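Local coordinates for beta-N-acetylglucosaminidase-like protein Glycoside hydrolase family 20 (PDB 6YHH), which probably hydrolyses terminal beta-linked N-acetylhexosamine residues, acting as a chitobiase of glycoside hydrolase family 20 in bacterial chitin degradation, at residues L76-T81 and H115-L120; Y94-D97 and K102-I105; L96-N101 and L121-N126. All blocks are in the same frame, centred on the assembly; numbering follows the deposited sequence.

Contact 1 of 3, residues L76-T81 and H115-L120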
# COMPACT_ATOMS: atom_id res chain seq x y z
N LEU A 76 12.85 16.84 24.77
CA LEU A 76 12.66 17.58 23.50
C LEU A 76 11.66 18.67 23.68
O LEU A 76 10.47 18.43 23.98
CB LEU A 76 12.24 16.63 22.31
CG LEU A 76 11.93 17.39 20.99
CD1 LEU A 76 13.11 18.12 20.35
CD2 LEU A 76 11.37 16.38 20.02
N GLN A 77 12.13 19.90 23.50
CA GLN A 77 11.28 21.13 23.59
C GLN A 77 11.17 21.75 22.25
O GLN A 77 12.20 21.90 21.57
CB GLN A 77 11.97 22.18 24.49
CG GLN A 77 12.10 21.73 25.90
CD GLN A 77 10.76 21.70 26.61
OE1 GLN A 77 9.85 22.52 26.33
NE2 GLN A 77 10.62 20.72 27.55
N ILE A 78 9.95 22.05 21.87
CA ILE A 78 9.61 22.64 20.63
C ILE A 78 8.87 23.95 20.93
O ILE A 78 7.77 23.93 21.45
CB ILE A 78 8.71 21.71 19.81
CG1 ILE A 78 9.34 20.32 19.63
CG2 ILE A 78 8.38 22.36 18.50
CD1 ILE A 78 8.35 19.37 19.03
N ASN A 79 9.50 25.06 20.53
CA ASN A 79 8.95 26.41 20.78
C ASN A 79 8.64 27.06 19.42
O ASN A 79 9.53 27.13 18.56
CB ASN A 79 9.95 27.30 21.47
CG ASN A 79 10.54 26.71 22.73
OD1 ASN A 79 11.79 26.56 22.88
ND2 ASN A 79 9.67 26.38 23.67
N CYS A 80 7.41 27.48 19.23
CA CYS A 80 6.96 28.17 18.07
C CYS A 80 6.43 29.57 18.40
O CYS A 80 5.52 29.67 19.24
CB CYS A 80 5.82 27.48 17.35
SG CYS A 80 6.27 25.77 16.86
N THR A 81 6.87 30.60 17.69
CA THR A 81 6.51 31.97 18.09
C THR A 81 5.09 32.29 17.72
O THR A 81 4.35 32.86 18.55
CB THR A 81 7.53 33.00 17.53
OG1 THR A 81 8.84 32.64 17.97
CG2 THR A 81 7.16 34.43 18.00
N HIS A 115 9.45 21.15 9.93
CA HIS A 115 10.65 20.86 9.19
C HIS A 115 11.74 20.35 10.12
O HIS A 115 12.52 19.41 9.82
CB HIS A 115 11.17 22.12 8.42
CG HIS A 115 10.27 22.64 7.35
ND1 HIS A 115 9.48 21.83 6.52
CD2 HIS A 115 10.05 23.91 6.94
CE1 HIS A 115 8.82 22.59 5.66
NE2 HIS A 115 9.17 23.86 5.88
N GLY A 116 11.88 21.02 11.26
CA GLY A 116 12.95 20.61 12.17
C GLY A 116 12.80 19.23 12.70
O GLY A 116 13.80 18.56 12.98
N LEU A 117 11.54 18.77 12.86
CA LEU A 117 11.35 17.40 13.27
C LEU A 117 11.90 16.40 12.23
O LEU A 117 12.45 15.35 12.57
CB LEU A 117 9.87 17.13 13.49
CG LEU A 117 9.19 17.85 14.68
CD1 LEU A 117 7.68 17.60 14.56
CD2 LEU A 117 9.84 17.41 15.96
N GLU A 118 11.81 16.76 10.95
CA GLU A 118 12.36 15.91 9.88
C GLU A 118 13.86 15.88 9.93
O GLU A 118 14.47 14.85 9.77
CB GLU A 118 11.91 16.35 8.51
CG GLU A 118 10.38 16.30 8.36
CD GLU A 118 9.79 14.88 8.44
OE1 GLU A 118 10.54 13.87 8.32
OE2 GLU A 118 8.52 14.84 8.54
N THR A 119 14.48 17.02 10.19
CA THR A 119 15.93 17.05 10.34
C THR A 119 16.36 16.20 11.51
O THR A 119 17.39 15.49 11.44
CB THR A 119 16.44 18.50 10.49
OG1 THR A 119 15.93 19.26 9.43
CG2 THR A 119 17.93 18.56 10.50
N LEU A 120 15.67 16.37 12.65
CA LEU A 120 15.95 15.55 13.85
C LEU A 120 15.91 14.05 13.56
O LEU A 120 16.81 13.30 13.97
CB LEU A 120 15.05 15.97 15.04
CG LEU A 120 15.41 15.31 16.36
CD1 LEU A 120 16.85 15.35 16.77
CD2 LEU A 120 14.47 15.83 17.41

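Contact 2 of 3, residues Y94-D97 and K102-I105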
# COMPACT_ATOMS: atom_id res chain seq x y z
N TYR A 94 14.03 27.50 11.10
CA TYR A 94 14.04 26.88 12.42
C TYR A 94 15.47 26.75 12.83
O TYR A 94 16.39 26.81 11.97
CB TYR A 94 13.35 25.48 12.46
CG TYR A 94 14.10 24.44 11.64
CD1 TYR A 94 13.91 24.33 10.24
CD2 TYR A 94 15.07 23.64 12.21
CE1 TYR A 94 14.67 23.46 9.49
CE2 TYR A 94 15.83 22.77 11.47
CZ TYR A 94 15.67 22.68 10.12
OH TYR A 94 16.54 21.84 9.43
N SER A 95 15.66 26.55 14.16
CA SER A 95 16.94 26.08 14.69
C SER A 95 16.70 24.82 15.51
O SER A 95 15.62 24.62 16.07
CB SER A 95 17.66 27.12 15.57
OG SER A 95 16.84 27.38 16.65
N LEU A 96 17.67 23.96 15.45
CA LEU A 96 17.69 22.70 16.13
C LEU A 96 19.00 22.58 16.87
O LEU A 96 20.06 22.63 16.30
CB LEU A 96 17.56 21.52 15.08
CG LEU A 96 17.85 20.11 15.59
CD1 LEU A 96 16.84 19.81 16.71
CD2 LEU A 96 17.72 19.08 14.46
N ASP A 97 18.87 22.48 18.19
CA ASP A 97 20.02 22.40 19.07
C ASP A 97 19.93 21.11 19.89
O ASP A 97 18.95 20.95 20.64
CB ASP A 97 19.94 23.59 20.02
CG ASP A 97 21.06 23.54 21.04
OD1 ASP A 97 22.20 23.41 20.62
OD2 ASP A 97 20.79 23.56 22.24
N LYS A 102 19.36 17.56 26.43
CA LYS A 102 18.20 18.28 26.05
C LYS A 102 18.29 18.68 24.60
O LYS A 102 19.35 19.08 24.12
CB LYS A 102 18.13 19.57 26.90
CG LYS A 102 17.04 20.55 26.55
CD LYS A 102 15.68 20.11 27.05
CE LYS A 102 15.27 20.77 28.35
NZ LYS A 102 14.49 19.83 29.19
N ILE A 103 17.15 18.65 23.93
CA ILE A 103 17.06 19.04 22.50
C ILE A 103 16.00 20.12 22.36
O ILE A 103 14.93 20.00 22.93
CB ILE A 103 16.67 17.84 21.59
CG1 ILE A 103 17.61 16.66 21.77
CG2 ILE A 103 16.57 18.25 20.10
CD1 ILE A 103 17.19 15.38 21.09
N THR A 104 16.30 21.21 21.61
CA THR A 104 15.36 22.26 21.44
C THR A 104 15.20 22.62 19.96
O THR A 104 16.18 22.78 19.24
CB THR A 104 15.86 23.54 22.20
OG1 THR A 104 16.09 23.18 23.56
CG2 THR A 104 14.72 24.58 22.26
N ILE A 105 13.97 22.70 19.53
CA ILE A 105 13.61 23.25 18.26
C ILE A 105 12.95 24.56 18.49
O ILE A 105 11.93 24.64 19.17
CB ILE A 105 12.64 22.28 17.46
CG1 ILE A 105 13.41 21.03 17.08
CG2 ILE A 105 12.08 22.94 16.21
CD1 ILE A 105 12.52 19.94 16.46
O HOH W 1 17.13 25.59 18.81
O HOH W 2 18.88 22.19 23.68

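Contact 3 of 3, residues L96-N101 and L121-N126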
# COMPACT_ATOMS: atom_id res chain seq x y z
N LEU A 96 17.67 23.96 15.45
CA LEU A 96 17.69 22.70 16.13
C LEU A 96 19.00 22.58 16.87
O LEU A 96 20.06 22.63 16.30
CB LEU A 96 17.56 21.52 15.08
CG LEU A 96 17.85 20.11 15.59
CD1 LEU A 96 16.84 19.81 16.71
CD2 LEU A 96 17.72 19.08 14.46
N ASP A 97 18.87 22.48 18.19
CA ASP A 97 20.02 22.40 19.07
C ASP A 97 19.93 21.11 19.89
O ASP A 97 18.95 20.95 20.64
CB ASP A 97 19.94 23.59 20.02
CG ASP A 97 21.06 23.54 21.04
OD1 ASP A 97 22.20 23.41 20.62
OD2 ASP A 97 20.79 23.56 22.24
N VAL A 98 20.92 20.28 19.72
CA VAL A 98 21.08 19.02 20.41
C VAL A 98 22.23 19.23 21.43
O VAL A 98 23.42 19.47 21.06
CB VAL A 98 21.43 17.84 19.51
CG1 VAL A 98 21.53 16.60 20.35
CG2 VAL A 98 20.36 17.67 18.42
N LYS A 99 21.85 19.13 22.70
CA LYS A 99 22.83 19.06 23.77
C LYS A 99 22.76 17.71 24.43
O LYS A 99 21.82 16.94 24.15
CB LYS A 99 22.61 20.16 24.83
CG LYS A 99 22.78 21.58 24.25
CD LYS A 99 23.69 22.48 25.07
N ALA A 100 23.73 17.40 25.30
CA ALA A 100 23.79 16.04 25.84
C ALA A 100 22.53 15.61 26.56
O ALA A 100 22.25 14.41 26.56
CB ALA A 100 25.01 15.78 26.74
N ASN A 101 21.79 16.54 27.16
CA ASN A 101 20.66 16.20 27.97
C ASN A 101 19.38 16.81 27.54
O ASN A 101 18.37 16.62 28.19
CB ASN A 101 20.96 16.52 29.47
CG ASN A 101 22.21 15.77 30.02
OD1 ASN A 101 23.19 16.40 30.46
ND2 ASN A 101 22.21 14.46 29.94
N LEU A 121 14.89 13.57 12.86
CA LEU A 121 14.88 12.14 12.48
C LEU A 121 16.09 11.75 11.70
O LEU A 121 16.64 10.65 11.88
CB LEU A 121 13.61 11.85 11.70
CG LEU A 121 12.34 11.84 12.55
CD1 LEU A 121 11.11 11.82 11.66
CD2 LEU A 121 12.36 10.67 13.54
N GLN A 122 16.54 12.65 10.80
CA GLN A 122 17.72 12.33 9.99
C GLN A 122 18.98 12.36 10.75
O GLN A 122 19.95 11.68 10.34
CB GLN A 122 17.80 13.28 8.81
CG GLN A 122 16.67 13.09 7.79
CD GLN A 122 16.81 14.04 6.60
OE1 GLN A 122 17.49 15.07 6.68
NE2 GLN A 122 16.10 13.73 5.49
N LEU A 123 18.97 13.03 11.90
CA LEU A 123 20.16 13.06 12.73
C LEU A 123 20.38 11.84 13.58
O LEU A 123 21.47 11.62 14.14
CB LEU A 123 20.13 14.27 13.69
CG LEU A 123 20.69 15.63 13.39
CD1 LEU A 123 20.59 16.44 14.72
CD2 LEU A 123 22.15 15.59 12.87
N LEU A 124 19.34 11.01 13.70
CA LEU A 124 19.42 9.73 14.49
C LEU A 124 20.54 8.88 14.10
O LEU A 124 20.73 8.59 12.87
CB LEU A 124 18.10 8.97 14.38
CG LEU A 124 17.99 7.74 15.33
CD1 LEU A 124 17.97 8.15 16.77
CD2 LEU A 124 16.78 6.95 14.83
N GLN A 125 21.33 8.47 15.07
CA GLN A 125 22.45 7.57 14.91
C GLN A 125 22.25 6.37 15.83
O GLN A 125 21.40 6.37 16.71
CB GLN A 125 23.80 8.25 15.24
CG GLN A 125 24.04 9.56 14.50
CD GLN A 125 24.05 9.48 13.01
OE1 GLN A 125 23.47 10.37 12.30
NE2 GLN A 125 24.81 8.56 12.50
N ASN A 126 23.09 5.36 15.62
CA ASN A 126 23.15 4.23 16.56
C ASN A 126 24.53 3.62 16.52
O ASN A 126 25.28 3.84 15.55
CB ASN A 126 22.08 3.16 16.24
CG ASN A 126 22.16 2.62 14.83
OD1 ASN A 126 23.05 1.73 14.54
ND2 ASN A 126 21.11 2.98 13.98

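Contact 1 of 3, residues L76-T81 and H115-L120
Leu76 and Ile78 of strand 76-80 meet Leu117 and Leu120 of helix 110-123 in a wholly apolar contact, where a helix lies on one face of the beta-sheet in the N-terminal alpha/beta domain of this family 20 glycosidase. The segments run nearly antiparallel, at 154°, with their axes 11.2 Å apart at closest approach, so the gap is bridged by side chains alone. Leu76 and Leu120 reach toward each other tip to tip, Leu76 CD1 lying 4.0 Å from Leu120 CD2. In Leu120, CG stands anti to the backbone N (chi1 -172°), which sends the branched end out toward the strand. Ile78 and Leu117 meet differently: their side chains cross at about a right angle, and Ile78 CD1 touches Leu117 CD2 at 3.9 Å. The same Leu117 methyl only grazes Leu76, its CD2 being 4.5 Å from Leu76 CD2. Phe48 of helix 40-56 packs against Leu76, Leu117 and Leu120, while Val45 of that helix packs against Ile78, so a second helix closes the same layer.

The other face of the strand is polar and partly open to solvent. Gln77 and Asn79 alternate with the buried residues and take polar neighbours there: Gln77 OE1 is hydrogen-bonded to Asn32 ND2, and Asn79 OD1 makes a weak hydrogen bond to Asn106 ND2. With four buried aliphatic side chains and methyl groups alone at the interface, the hold is by dispersion and the burial of apolar surface, and depends on the fit of the four side chains rather than on directional bonds.

Contact 2 of 3, residues Y94-D97 and K102-I105
Leu96 packs against Ile103 and Ile105 across an antiparallel beta hairpin formed by strands 94-99 and 102-107, part of the mixed sheet of the N-terminal domain. Leu96 and Ile105 form a non-hydrogen-bonded pair, and their side chains cross obliquely on the buried face, with Leu96 CD1 3.7 Å from Ile105 CG1. Toward Ile103 the approach is different: the two side chains lie side by side and point the same way, and the same Leu96 CD1 meets Ile103 CG2, also at 3.7 Å. Because CG of Leu96 is anti to its backbone nitrogen (chi1 168°), the leucine leans across to the partner strand and brings CD1 against both isoleucines. Helix 110-123 lies on this face, with Thr119 and Leu123 against Leu96 and Leu117 against Ile105.

Asp97 and Thr104, the next pair, are hydrogen-bonded and turn their side chains to the opposite, more open face. Two backbone bonds join them, Asp97 N to Thr104 O at 2.9 Å and Thr104 N to Asp97 O at 2.8 Å. The carbonyls are also approached by CA-H groups, as where Ile105 CA comes within 3.3 Å of Ser95 O.

Water links the polar side chains to the hairpin and to each other. One water is hydrogen-bonded to both Asp97 OD2 and Thr104 OG1 and so joins two side chains that do not themselves touch. A second accepts a hydrogen bond from Ser95 OG at 2.8 Å and donates one to Thr104 O at 3.0 Å.

Contact 3 of 3, residues L96-N101 and L121-N126
Leu123, near the C-terminal end of helix 110-123, sets one methyl, CD1, against both Leu96 and Val98 of strand 94-99. Leu96 CD2 and Val98 CG2 each lie 3.9 Å from Leu123 CD1, and in both pairs the side chains reach toward each other tip to tip. The first torsion of Leu123 is unusual: chi1 of -91° is well off a staggered position. Its second is extended, chi2 -172°, and the resulting conformation carries CD1 to the strand. On Val98, CG1 takes the place anti to the backbone N (chi1 -178°); CG2 therefore sits beside that nitrogen, and it is this branch that meets the leucine. Leu96 meets it with CD2, the methyl other than the one it turns to the neighbouring strand.

Val98 and Leu96 are two residues apart and present their side chains on the same face of the strand, so both offer a methyl to the same leucine. Leu7 also touches Leu123, bringing the N-terminal region to this end of the helix. The contact is small, and between these two segments Leu123 alone makes it from the 121-126 side. With one methyl shared by two apolar partners, the rotation of the Leu123 side chain decides whether both contacts are made.

All three contacts belong to the N-terminal alpha/beta domain; contacts 1 and 3 and the Leu96 side of contact 2 lie in one apolar layer between the sheet and helix 110-123. Contacts 1 and 2 lie about 6 Å apart, centre to centre; strands 76-80 and 102-107 are parallel neighbours, joined where Gln77 O probably accepts a hydrogen bond from Ile105 N at 2.8 Å. Contacts 2 and 3 share Leu96, with centres about 9 Å apart. Contacts 1 and 3, about 11 Å apart, use successive parts of the helix: Leu120 N lies 3.8 Å from Leu96 CD2. Glu317, the predicted proton donor, lies in the catalytic-domain range, away from all three, consistent with a packing role.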